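Local coordinates for protein putative Acetyltransferase (PDB 3EFA) that probably transfers an acetyl group from acetyl-coenzyme A to an amine of a substrate not yet identified, as a GNAT-family N-acetyltransferase, at residues A[10-13]-A[14-17]; A[21-24]-A[25-29]; A[31-34]-A[35-38]; A[114-117]-A[118-122]. One frame throughout, in Å; residues are numbered along the deposited sequence.

Interaction 1. Residues A[10-13]-A[14-17]; sequences ASPA and NRAA
Ser11 caps the helix that begins at Pro12 by accepting the backbone N-H of Asn14. The bond from Asn14 N to Ser11 OG is 3.2 Å long and almost straight, 168° at the hydrogen. With chi1 at 79°, OG lies between the serine's own N and carbonyl carbon, turned in over the first helical turn, where amide groups have no earlier carbonyl to bond. A short hydroxyl side chain suits this N-cap, and Pro12 suits the next place because a helix asks no N-H of its first residue.

The backbone bonds then take over. Arg15 N reaches Ser11 O at 2.8 Å, Ala16 N reaches Pro12 O at 2.9 Å, and Ala17 N reaches Ala13 O at 3.1 Å.

The third kind of contact belongs to Arg15, whose long chain bends at chi3 and folds back toward the start of the helix. Ala10 O lies at the edge of the guanidinium, near its plane, 2.8 Å from Arg15 NH1; the hydrogen bond is weak, bent to 130°. Over one face of the same group sits Pro12 CA, 3.9 Å above the plane. The guanidinium also has a long, weak ion-pair partner, Asp44.

Asn14 turns its amide away from the cap: OD1 is hydrogen-bonded to Tyr52 OH, and ND2 weakly to Ser9 O. Small Ala17 meets Val50 and Tyr52, while Asn14 touches Val50 and Arg15 touches Tyr48, so this first turn of helix 12-29, just after strand 5-9, lies against strand 48-52.

Interaction 2. Residues A[21-24]-A[25-29]; sequences LRQA and VFVEE
Gln23 sends CG anti to its backbone N and then bends at chi2 (76°), which carries its amide along the helix toward the C-terminal end; Glu28 keeps CG beside its own N and runs out extended to meet it. The two side chains cross obliquely. Gln23 NE2 gives its N-H to Glu28 OE1 at 2.9 Å, almost straight at 174°, and the oxygen lies close to the amide plane and receives the bond on its anti lone pair, the one away from the other oxygen. The carboxylate is turned 68° from the amide. Val27 lies beside this bridge, its CG1 3.8 Å from Gln23 NE2, so a beta-branched side chain borders the glutamine's bent end.

A partnership five residues apart fits the backbone here. Val25 N to Leu21 O (3.1 Å) and Phe26 N to Arg22 O (3.0 Å) are ordinary alpha-helical bonds, but Glu28 N then bonds to Gln23 O at 3.1 Å and Glu29 N to Ala24 O at 3.0 Å, the wider spacing of a pi-type turn. It closes helix 12-29, the first helix of the GNAT fold, between the first strand and the short second helix. An alanine in place of Gln23 would probably leave Glu28 OE1 without this donor and the glutamate free to swing.

On another side of the helix Phe26 CD2 rests 4.0 Å from Arg22 CB. The arginine's buried guanidinium is paired with Glu37 and Asp42, and Val25 packs on Cys78 of strand 71-79. Glu29 OE1 forms a salt bridge with Arg84.

Interaction 3. Residues A[31-34]-A[35-38]; sequences GISA and DVEF
Ser33 O accepts two backbone N-H groups at the start of helix 34-37, the short second helix of this GNAT fold, following helix 12-29. Glu37 N lies 3.0 Å from Ser33 O, nearly in line with the carbonyl bond, as in an alpha-helix. Val36 N is at 2.9 Å from the same Ser33 O but stands well above the carbonyl plane, 62° out of it, a tighter approach made three residues on. Ser33 is the N-cap residue by position, yet its hydroxyl is turned anti to the backbone N (chi1 173°) and OG stays 3.7 Å from Asp35 N, too long for a capping bond.

Beside this turn two branched side chains cross at about a right angle: Ile32 CG2 touches Val36 CB at 4.1 Å. Val36 CG2 also covers Ser33 CB, at 3.8 Å, so the aliphatic pair lies along the entrance to the helix.

Further out, Gly31, the first residue past the preceding helix to leave helical angles, has a positive phi (73°), a backbone shape that glycine adopts without strain, and Ile32 packs on Phe26. Arg22 holds Glu37 OE2 by a salt bridge and Arg76 donates to the Glu37 backbone carbonyl; OE1 is also hydrogen-bonded to a glycerol, probably from the crystallisation liquor. The helix closes with Phe38 N on Ala34 O, 3.0 Å. That oxygen also lies at the edge of the Phe38 ring, 3.5 Å from CD2, while Glu37 CG sits over one ring face.

Interaction 4. Residues A[114-117]-A[118-122]; sequences LTAQ and RFYEL
Ala116 and Tyr120 make the close side of this helix start. Ala116 CB touches Tyr120 CE2 at 3.9 Å, and a methyl group is small enough to let the ring lie alongside the turn. The backbone fastens the pair, Tyr120 N reaching Ala116 O at 3.2 Å and nearly straight (167°). Phe119 CD2 comes in over one face of the Tyr120 ring, 3.8 Å above its plane, and Tyr120 also packs on Met142 of strand 139-145.

The more open side is polar. Gln117, its chain extended beyond CG, gives an NE2 hydrogen to Glu121 OE2 at 3.1 Å. The oxygen lies near the amide plane, but the donor stands above the carboxylate plane, 49° out of it, and the two groups are turned 83° apart. Beneath this link Glu121 N bonds to Gln117 O at 3.0 Å. An alanine replacing Gln117 would probably keep that backbone bond but leave Glu121 OE2 without its amide partner and freer to turn.

The 3-10 turn at 114-116 passing into helix 117-122, directly after strand 107-113, carries the Ala-x-x-Phe-Tyr-Glu pattern characteristic of GNAT acetyltransferases.

How the interactions relate
Interactions 1 and 2 are the two ends of helix 12-29, their centres 16 Å apart. Interaction 3 follows shortly after in the chain, its centre 9 Å from that of interaction 2, and the two touch: Arg22 NE meets Glu37 OE2 at 2.8 Å, and Phe26 O is probably hydrogen-bonded to Ile32 N at 3.0 Å. Bound glycerol, probably from the crystallisation liquor, lies about 3 Å from the side chain of Glu37, and glycerol also lies about 4 Å from that of Phe26; it may mark a pocket. Interaction 4 stands apart, its nearest atoms about 9 Å from interaction 2 and about 12 Å from interaction 3; interaction 1 is across the chain's centre from it, 29 Å between centres.

Interaction 1. Residues A[10-13]-A[14-17]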
ATOM      1  N   ALA A  10      26.942   1.730   5.310  1.00 41.24           N
ATOM      2  CA  ALA A  10      26.626   1.572   6.733  1.00 34.41           C
ATOM      3  C   ALA A  10      27.776   1.962   7.686  1.00 39.36           C
ATOM      4  O   ALA A  10      27.778   1.552   8.843  1.00 41.85           O
ATOM      5  CB  ALA A  10      26.197   0.133   7.009  1.00 36.50           C
ATOM      6  N   SER A  11      28.745   2.743   7.208  1.00 37.01           N
ATOM      7  CA  SER A  11      29.905   3.091   8.039  1.00 38.25           C
ATOM      8  C   SER A  11      29.544   4.020   9.202  1.00 46.86           C
ATOM      9  O   SER A  11      28.596   4.805   9.119  1.00 50.20           O
ATOM     10  CB  SER A  11      31.041   3.701   7.200  1.00 36.66           C
ATOM     11  OG  SER A  11      30.809   5.070   6.882  1.00 36.96           O
ATOM     12  N   PRO A  12      30.303   3.916  10.299  1.00 48.75           N
ATOM     13  CA  PRO A  12      30.184   4.832  11.440  1.00 48.54           C
ATOM     14  C   PRO A  12      30.047   6.296  10.997  1.00 42.25           C
ATOM     15  O   PRO A  12      29.131   6.983  11.452  1.00 35.01           O
ATOM     16  CB  PRO A  12      31.510   4.619  12.191  1.00 51.66           C
ATOM     17  CG  PRO A  12      31.864   3.175  11.898  1.00 50.02           C
ATOM     18  CD  PRO A  12      31.340   2.883  10.505  1.00 48.33           C
ATOM     19  N   ALA A  13      30.939   6.759  10.127  1.00 36.21           N
ATOM     20  CA  ALA A  13      30.935   8.161   9.695  1.00 40.57           C
ATOM     21  C   ALA A  13      29.688   8.562   8.877  1.00 42.05           C
ATOM     22  O   ALA A  13      29.073   9.590   9.150  1.00 38.17           O
ATOM     23  CB  ALA A  13      32.224   8.494   8.924  1.00 34.67           C
ATOM     24  N   ASN A  14      29.322   7.760   7.882  1.00 37.43           N
ATOM     25  CA  ASN A  14      28.135   8.044   7.073  1.00 44.44           C
ATOM     26  C   ASN A  14      26.822   7.900   7.876  1.00 45.77           C
ATOM     27  O   ASN A  14      25.870   8.670   7.705  1.00 40.61           O
ATOM     28  CB  ASN A  14      28.105   7.148   5.825  1.00 39.32           C
ATOM     29  CG  ASN A  14      27.187   7.693   4.729  1.00 44.29           C
ATOM     30  OD1 ASN A  14      27.351   8.831   4.266  1.00 39.78           O
ATOM     31  ND2 ASN A  14      26.227   6.874   4.296  1.00 34.15           N
ATOM     32  N   ARG A  15      26.794   6.900   8.745  1.00 37.36           N
ATOM     33  CA  ARG A  15      25.703   6.671   9.678  1.00 33.05           C
ATOM     34  C   ARG A  15      25.509   7.890  10.583  1.00 41.35           C
ATOM     35  O   ARG A  15      24.373   8.321  10.851  1.00 39.06           O
ATOM     36  CB  ARG A  15      26.094   5.481  10.544  1.00 44.52           C
ATOM     37  CG  ARG A  15      24.979   4.753  11.197  1.00 50.79           C
ATOM     38  CD  ARG A  15      25.417   3.326  11.448  1.00 51.53           C
ATOM     39  NE  ARG A  15      26.249   3.185  12.628  1.00 43.59           N
ATOM     40  CZ  ARG A  15      27.305   2.378  12.697  1.00 57.53           C
ATOM     41  NH1 ARG A  15      27.667   1.655  11.644  1.00 59.52           N
ATOM     42  NH2 ARG A  15      28.015   2.309  13.817  1.00 61.20           N
ATOM     43  N   ALA A  16      26.633   8.442  11.043  1.00 37.69           N
ATOM     44  CA  ALA A  16      26.628   9.609  11.910  1.00 42.72           C
ATOM     45  C   ALA A  16      26.024  10.821  11.203  1.00 42.10           C
ATOM     46  O   ALA A  16      25.195  11.528  11.772  1.00 35.80           O
ATOM     47  CB  ALA A  16      28.067   9.928  12.420  1.00 48.72           C
ATOM     48  N   ALA A  17      26.462  11.060   9.973  1.00 28.77           N
ATOM     49  CA  ALA A  17      25.923  12.131   9.157  1.00 40.91           C
ATOM     50  C   ALA A  17      24.382  12.051   9.043  1.00 42.49           C
ATOM     51  O   ALA A  17      23.672  13.058   9.207  1.00 33.37           O
ATOM     52  CB  ALA A  17      26.574  12.110   7.755  1.00 34.20           C
TER

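Interaction 2. Residues A[21-24]-A[25-29]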
ATOM      1  N   LEU A  21      21.527  14.784  10.717  1.00 31.82           N
ATOM      2  CA  LEU A  21      20.471  15.447   9.929  1.00 34.97           C
ATOM      3  C   LEU A  21      19.071  15.162  10.498  1.00 38.04           C
ATOM      4  O   LEU A  21      18.288  16.090  10.716  1.00 42.14           O
ATOM      5  CB  LEU A  21      20.563  15.080   8.441  1.00 38.62           C
ATOM      6  CG  LEU A  21      21.797  15.638   7.692  1.00 44.32           C
ATOM      7  CD1 LEU A  21      21.882  15.177   6.232  1.00 34.32           C
ATOM      8  CD2 LEU A  21      21.851  17.160   7.757  1.00 42.24           C
ATOM      9  N   ARG A  22      18.778  13.892  10.781  1.00 37.07           N
ATOM     10  CA  ARG A  22      17.450  13.506  11.289  1.00 44.56           C
ATOM     11  C   ARG A  22      17.161  14.071  12.695  1.00 43.88           C
ATOM     12  O   ARG A  22      16.026  14.477  12.990  1.00 40.82           O
ATOM     13  CB  ARG A  22      17.247  11.980  11.238  1.00 35.69           C
ATOM     14  CG  ARG A  22      17.407  11.339   9.818  1.00 32.49           C
ATOM     15  CD  ARG A  22      17.648   9.815   9.883  1.00 32.58           C
ATOM     16  NE  ARG A  22      16.701   9.138  10.771  1.00 40.24           N
ATOM     17  CZ  ARG A  22      16.791   7.869  11.178  1.00 44.67           C
ATOM     18  NH1 ARG A  22      17.806   7.091  10.790  1.00 33.60           N
ATOM     19  NH2 ARG A  22      15.861   7.374  11.988  1.00 34.21           N
ATOM     20  N   GLN A  23      18.181  14.115  13.552  1.00 40.47           N
ATOM     21  CA  GLN A  23      18.016  14.681  14.901  1.00 43.84           C
ATOM     22  C   GLN A  23      17.671  16.172  14.811  1.00 39.13           C
ATOM     23  O   GLN A  23      16.800  16.670  15.530  1.00 40.39           O
ATOM     24  CB  GLN A  23      19.285  14.451  15.763  1.00 34.97           C
ATOM     25  CG  GLN A  23      19.380  15.267  17.080  1.00 32.35           C
ATOM     26  CD  GLN A  23      18.484  14.744  18.214  1.00 40.97           C
ATOM     27  OE1 GLN A  23      18.098  13.570  18.242  1.00 40.03           O
ATOM     28  NE2 GLN A  23      18.147  15.625  19.148  1.00 39.45           N
ATOM     29  N   ALA A  24      18.339  16.878  13.909  1.00 38.75           N
ATOM     30  CA  ALA A  24      18.131  18.317  13.800  1.00 40.97           C
ATOM     31  C   ALA A  24      16.748  18.653  13.245  1.00 44.15           C
ATOM     32  O   ALA A  24      16.081  19.551  13.769  1.00 49.46           O
ATOM     33  CB  ALA A  24      19.233  18.974  12.958  1.00 31.17           C
ATOM     34  N   VAL A  25      16.322  17.922  12.208  1.00 39.06           N
ATOM     35  CA  VAL A  25      15.070  18.202  11.490  1.00 37.74           C
ATOM     36  C   VAL A  25      13.802  17.625  12.146  1.00 44.52           C
ATOM     37  O   VAL A  25      12.856  18.359  12.443  1.00 44.93           O
ATOM     38  CB  VAL A  25      15.140  17.718  10.008  1.00 41.33           C
ATOM     39  CG1 VAL A  25      13.792  17.868   9.318  1.00 41.03           C
ATOM     40  CG2 VAL A  25      16.215  18.481   9.226  1.00 41.81           C
ATOM     41  N   PHE A  26      13.775  16.312  12.354  1.00 53.23           N
ATOM     42  CA  PHE A  26      12.578  15.646  12.886  1.00 50.61           C
ATOM     43  C   PHE A  26      12.392  15.864  14.392  1.00 51.19           C
ATOM     44  O   PHE A  26      11.304  16.225  14.830  1.00 51.20           O
ATOM     45  CB  PHE A  26      12.588  14.136  12.584  1.00 41.42           C
ATOM     46  CG  PHE A  26      12.461  13.792  11.119  1.00 42.45           C
ATOM     47  CD1 PHE A  26      11.286  14.085  10.412  1.00 47.47           C
ATOM     48  CD2 PHE A  26      13.498  13.151  10.453  1.00 35.12           C
ATOM     49  CE1 PHE A  26      11.158  13.761   9.053  1.00 41.53           C
ATOM     50  CE2 PHE A  26      13.386  12.821   9.096  1.00 44.52           C
ATOM     51  CZ  PHE A  26      12.208  13.125   8.392  1.00 47.12           C
ATOM     52  N   VAL A  27      13.450  15.634  15.177  1.00 41.56           N
ATOM     53  CA  VAL A  27      13.354  15.720  16.631  1.00 38.34           C
ATOM     54  C   VAL A  27      13.332  17.172  17.142  1.00 49.02           C
ATOM     55  O   VAL A  27      12.420  17.567  17.860  1.00 56.89           O
ATOM     56  CB  VAL A  27      14.485  14.898  17.348  1.00 52.82           C
ATOM     57  CG1 VAL A  27      14.376  15.006  18.878  1.00 34.07           C
ATOM     58  CG2 VAL A  27      14.431  13.441  16.936  1.00 34.14           C
ATOM     59  N   GLU A  28      14.327  17.968  16.770  1.00 49.34           N
ATOM     60  CA  GLU A  28      14.446  19.310  17.342  1.00 50.68           C
ATOM     61  C   GLU A  28      13.575  20.371  16.663  1.00 56.16           C
ATOM     62  O   GLU A  28      12.873  21.130  17.331  1.00 56.57           O
ATOM     63  CB  GLU A  28      15.917  19.740  17.406  1.00 37.64           C
ATOM     64  CG  GLU A  28      16.694  18.953  18.475  1.00 43.04           C
ATOM     65  CD  GLU A  28      18.182  19.272  18.515  1.00 47.23           C
ATOM     66  OE1 GLU A  28      18.963  18.359  18.843  1.00 46.96           O
ATOM     67  OE2 GLU A  28      18.570  20.423  18.234  1.00 50.18           O
ATOM     68  N   GLU A  29      13.618  20.415  15.339  1.00 51.97           N
ATOM     69  CA  GLU A  29      12.898  21.431  14.592  1.00 54.92           C
ATOM     70  C   GLU A  29      11.387  21.173  14.573  1.00 56.44           C
ATOM     71  O   GLU A  29      10.594  22.111  14.663  1.00 51.43           O
ATOM     72  CB  GLU A  29      13.441  21.531  13.160  1.00 53.46           C
ATOM     73  CG  GLU A  29      12.597  22.399  12.231  1.00 58.93           C
ATOM     74  CD  GLU A  29      13.124  22.411  10.804  1.00 66.01           C
ATOM     75  OE1 GLU A  29      14.254  21.929  10.578  1.00 71.35           O
ATOM     76  OE2 GLU A  29      12.409  22.901   9.905  1.00 68.66           O
TER

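Interaction 3. Residues A[31-34]-A[35-38]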
ATOM      1  N   GLY A  31       9.700  18.608  16.532  1.00 47.08           N
ATOM      2  CA  GLY A  31       9.147  18.123  17.784  1.00 53.10           C
ATOM      3  C   GLY A  31       8.674  16.681  17.839  1.00 58.84           C
ATOM      4  O   GLY A  31       7.893  16.316  18.717  1.00 65.26           O
ATOM      5  N   ILE A  32       9.135  15.845  16.919  1.00 54.26           N
ATOM      6  CA  ILE A  32       8.827  14.426  17.018  1.00 51.33           C
ATOM      7  C   ILE A  32       9.673  13.759  18.115  1.00 60.05           C
ATOM      8  O   ILE A  32      10.860  14.084  18.314  1.00 56.96           O
ATOM      9  CB  ILE A  32       9.011  13.709  15.673  1.00 50.16           C
ATOM     10  CG1 ILE A  32       8.048  14.298  14.636  1.00 56.75           C
ATOM     11  CG2 ILE A  32       8.793  12.198  15.827  1.00 42.64           C
ATOM     12  CD1 ILE A  32       8.490  14.091  13.192  1.00 59.04           C
ATOM     13  N   SER A  33       9.039  12.842  18.839  1.00 56.54           N
ATOM     14  CA  SER A  33       9.699  12.071  19.888  1.00 53.28           C
ATOM     15  C   SER A  33      10.889  11.254  19.338  1.00 50.42           C
ATOM     16  O   SER A  33      10.779  10.602  18.292  1.00 46.23           O
ATOM     17  CB  SER A  33       8.669  11.162  20.573  1.00 47.51           C
ATOM     18  OG  SER A  33       9.278  10.275  21.485  1.00 59.45           O
ATOM     19  N   ALA A  34      12.022  11.298  20.042  1.00 40.40           N
ATOM     20  CA  ALA A  34      13.247  10.662  19.551  1.00 43.19           C
ATOM     21  C   ALA A  34      13.140   9.137  19.482  1.00 43.76           C
ATOM     22  O   ALA A  34      13.748   8.504  18.623  1.00 41.49           O
ATOM     23  CB  ALA A  34      14.465  11.087  20.384  1.00 36.70           C
ATOM     24  N   ASP A  35      12.371   8.539  20.380  1.00 47.04           N
ATOM     25  CA  ASP A  35      12.131   7.102  20.346  0.50 56.01           C
ATOM     26  C   ASP A  35      11.115   6.715  19.264  1.00 58.55           C
ATOM     27  O   ASP A  35      10.893   5.533  19.009  1.00 56.42           O
ATOM     28  CB  ASP A  35      11.685   6.613  21.721  0.50 56.37           C
ATOM     29  CG  ASP A  35      12.687   6.956  22.801  0.50 54.24           C
ATOM     30  OD1 ASP A  35      13.752   6.299  22.861  0.50 45.97           O
ATOM     31  OD2 ASP A  35      12.410   7.892  23.581  0.50 54.96           O
ATOM     32  N   VAL A  36      10.490   7.725  18.648  1.00 46.75           N
ATOM     33  CA  VAL A  36       9.679   7.503  17.449  1.00 42.95           C
ATOM     34  C   VAL A  36      10.567   7.626  16.176  1.00 54.92           C
ATOM     35  O   VAL A  36      10.536   6.755  15.302  1.00 43.79           O
ATOM     36  CB  VAL A  36       8.430   8.457  17.355  1.00 63.02           C
ATOM     37  CG1 VAL A  36       7.675   8.242  16.039  1.00 53.63           C
ATOM     38  CG2 VAL A  36       7.479   8.246  18.525  1.00 60.94           C
ATOM     39  N   GLU A  37      11.365   8.693  16.082  1.00 50.58           N
ATOM     40  CA  GLU A  37      12.239   8.891  14.916  1.00 49.17           C
ATOM     41  C   GLU A  37      13.256   7.758  14.737  1.00 53.47           C
ATOM     42  O   GLU A  37      13.402   7.219  13.632  1.00 41.75           O
ATOM     43  CB  GLU A  37      12.984  10.229  14.991  1.00 44.84           C
ATOM     44  CG  GLU A  37      14.018  10.418  13.882  1.00 50.20           C
ATOM     45  CD  GLU A  37      13.387  10.354  12.488  1.00 55.17           C
ATOM     46  OE1 GLU A  37      12.187  10.687  12.382  1.00 49.15           O
ATOM     47  OE2 GLU A  37      14.081   9.974  11.509  1.00 45.22           O
ATOM     48  N   PHE A  38      13.956   7.412  15.820  1.00 35.61           N
ATOM     49  CA  PHE A  38      14.971   6.369  15.781  1.00 43.48           C
ATOM     50  C   PHE A  38      14.376   5.055  16.261  1.00 47.11           C
ATOM     51  O   PHE A  38      13.824   4.975  17.360  1.00 50.63           O
ATOM     52  CB  PHE A  38      16.236   6.808  16.562  1.00 40.78           C
ATOM     53  CG  PHE A  38      16.801   8.113  16.059  1.00 38.48           C
ATOM     54  CD1 PHE A  38      17.554   8.146  14.878  1.00 32.59           C
ATOM     55  CD2 PHE A  38      16.501   9.315  16.703  1.00 32.97           C
ATOM     56  CE1 PHE A  38      18.043   9.360  14.367  1.00 32.43           C
ATOM     57  CE2 PHE A  38      16.974  10.529  16.210  1.00 32.42           C
ATOM     58  CZ  PHE A  38      17.750  10.560  15.037  1.00 38.07           C
TER

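Interaction 4. Residues A[114-117]-A[118-122]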
ATOM      1  N   LEU A 114       1.115  13.741   3.042  1.00 58.82           N
ATOM      2  CA  LEU A 114       0.170  14.153   1.999  1.00 64.41           C
ATOM      3  C   LEU A 114       0.654  15.391   1.232  1.00 63.21           C
ATOM      4  O   LEU A 114       0.521  15.465   0.009  1.00 58.48           O
ATOM      5  CB  LEU A 114      -1.229  14.393   2.572  1.00 63.29           C
ATOM      6  CG  LEU A 114      -2.288  14.694   1.506  1.00 71.00           C
ATOM      7  CD1 LEU A 114      -2.328  13.595   0.453  1.00 69.45           C
ATOM      8  CD2 LEU A 114      -3.661  14.895   2.126  1.00 72.10           C
ATOM      9  N   THR A 115       1.231  16.346   1.958  1.00 57.60           N
ATOM     10  CA  THR A 115       1.711  17.592   1.366  1.00 66.42           C
ATOM     11  C   THR A 115       2.807  17.424   0.303  1.00 66.70           C
ATOM     12  O   THR A 115       3.076  18.343  -0.468  1.00 67.48           O
ATOM     13  CB  THR A 115       2.207  18.571   2.450  1.00 81.26           C
ATOM     14  OG1 THR A 115       2.936  19.635   1.831  1.00 95.63           O
ATOM     15  CG2 THR A 115       3.116  17.864   3.447  1.00 78.72           C
ATOM     16  N   ALA A 116       3.433  16.253   0.252  1.00 62.26           N
ATOM     17  CA  ALA A 116       4.499  16.015  -0.723  1.00 56.15           C
ATOM     18  C   ALA A 116       4.036  15.259  -1.977  1.00 47.63           C
ATOM     19  O   ALA A 116       4.848  14.915  -2.835  1.00 47.54           O
ATOM     20  CB  ALA A 116       5.671  15.284  -0.059  1.00 46.21           C
ATOM     21  N   GLN A 117       2.736  15.008  -2.090  1.00 47.60           N
ATOM     22  CA  GLN A 117       2.231  14.184  -3.185  1.00 53.45           C
ATOM     23  C   GLN A 117       2.743  14.663  -4.557  1.00 58.54           C
ATOM     24  O   GLN A 117       3.307  13.873  -5.325  1.00 54.62           O
ATOM     25  CB  GLN A 117       0.692  14.084  -3.146  1.00 48.55           C
ATOM     26  CG  GLN A 117       0.082  13.367  -4.349  1.00 45.57           C
ATOM     27  CD  GLN A 117      -1.386  12.947  -4.148  1.00 56.39           C
ATOM     28  OE1 GLN A 117      -1.896  12.896  -3.021  1.00 54.27           O
ATOM     29  NE2 GLN A 117      -2.060  12.623  -5.254  1.00 44.10           N
ATOM     30  N   ARG A 118       2.562  15.952  -4.848  1.00 57.67           N
ATOM     31  CA  ARG A 118       2.895  16.502  -6.165  1.00 62.99           C
ATOM     32  C   ARG A 118       4.368  16.377  -6.501  1.00 59.12           C
ATOM     33  O   ARG A 118       4.732  16.033  -7.629  1.00 59.30           O
ATOM     34  CB  ARG A 118       2.482  17.970  -6.282  1.00 77.49           C
ATOM     35  CG  ARG A 118       2.838  18.580  -7.644  1.00 93.79           C
ATOM     36  CD  ARG A 118       2.478  20.065  -7.725  1.00111.25           C
ATOM     37  NE  ARG A 118       2.612  20.650  -9.067  1.00122.71           N
ATOM     38  CZ  ARG A 118       2.380  20.018 -10.220  1.00124.67           C
ATOM     39  NH1 ARG A 118       1.985  18.749 -10.239  1.00123.52           N
ATOM     40  NH2 ARG A 118       2.535  20.668 -11.369  1.00124.14           N
ATOM     41  N   PHE A 119       5.208  16.684  -5.518  1.00 60.54           N
ATOM     42  CA  PHE A 119       6.650  16.510  -5.640  1.00 54.80           C
ATOM     43  C   PHE A 119       6.981  15.105  -6.165  1.00 58.57           C
ATOM     44  O   PHE A 119       7.681  14.963  -7.171  1.00 57.01           O
ATOM     45  CB  PHE A 119       7.312  16.772  -4.282  1.00 53.52           C
ATOM     46  CG  PHE A 119       8.792  16.499  -4.249  1.00 56.77           C
ATOM     47  CD1 PHE A 119       9.701  17.433  -4.739  1.00 59.52           C
ATOM     48  CD2 PHE A 119       9.280  15.319  -3.704  1.00 53.89           C
ATOM     49  CE1 PHE A 119      11.079  17.185  -4.696  1.00 55.18           C
ATOM     50  CE2 PHE A 119      10.644  15.068  -3.659  1.00 56.35           C
ATOM     51  CZ  PHE A 119      11.548  16.002  -4.157  1.00 46.69           C
ATOM     52  N   TYR A 120       6.455  14.070  -5.507  1.00 53.73           N
ATOM     53  CA  TYR A 120       6.758  12.698  -5.921  1.00 50.14           C
ATOM     54  C   TYR A 120       6.144  12.330  -7.275  1.00 47.33           C
ATOM     55  O   TYR A 120       6.718  11.528  -8.018  1.00 42.80           O
ATOM     56  CB  TYR A 120       6.423  11.674  -4.813  1.00 44.57           C
ATOM     57  CG  TYR A 120       7.400  11.762  -3.650  1.00 49.64           C
ATOM     58  CD1 TYR A 120       8.741  11.411  -3.815  1.00 50.11           C
ATOM     59  CD2 TYR A 120       6.995  12.221  -2.399  1.00 47.99           C
ATOM     60  CE1 TYR A 120       9.648  11.512  -2.769  1.00 51.54           C
ATOM     61  CE2 TYR A 120       7.894  12.321  -1.342  1.00 42.75           C
ATOM     62  CZ  TYR A 120       9.223  11.964  -1.535  1.00 55.16           C
ATOM     63  OH  TYR A 120      10.128  12.059  -0.490  1.00 54.48           O
ATOM     64  N   GLU A 121       4.994  12.922  -7.599  1.00 45.18           N
ATOM     65  CA  GLU A 121       4.396  12.735  -8.923  1.00 51.12           C
ATOM     66  C   GLU A 121       5.309  13.282 -10.043  1.00 56.93           C
ATOM     67  O   GLU A 121       5.470  12.640 -11.084  1.00 53.55           O
ATOM     68  CB  GLU A 121       2.984  13.337  -8.987  1.00 48.14           C
ATOM     69  CG  GLU A 121       1.972  12.559  -8.132  1.00 55.95           C
ATOM     70  CD  GLU A 121       0.562  13.139  -8.134  1.00 56.92           C
ATOM     71  OE1 GLU A 121       0.390  14.344  -8.424  1.00 58.10           O
ATOM     72  OE2 GLU A 121      -0.381  12.380  -7.824  1.00 53.70           O
ATOM     73  N   LEU A 122       5.920  14.446  -9.824  1.00 49.56           N
ATOM     74  CA  LEU A 122       6.886  14.970 -10.790  1.00 59.10           C
ATOM     75  C   LEU A 122       8.067  14.020 -10.985  1.00 60.57           C
ATOM     76  O   LEU A 122       8.650  13.966 -12.074  1.00 55.51           O
ATOM     77  CB  LEU A 122       7.405  16.351 -10.383  1.00 56.49           C
ATOM     78  CG  LEU A 122       6.500  17.543 -10.693  1.00 62.85           C
ATOM     79  CD1 LEU A 122       7.157  18.808 -10.221  1.00 53.80           C
ATOM     80  CD2 LEU A 122       6.170  17.632 -12.190  1.00 67.55           C
TER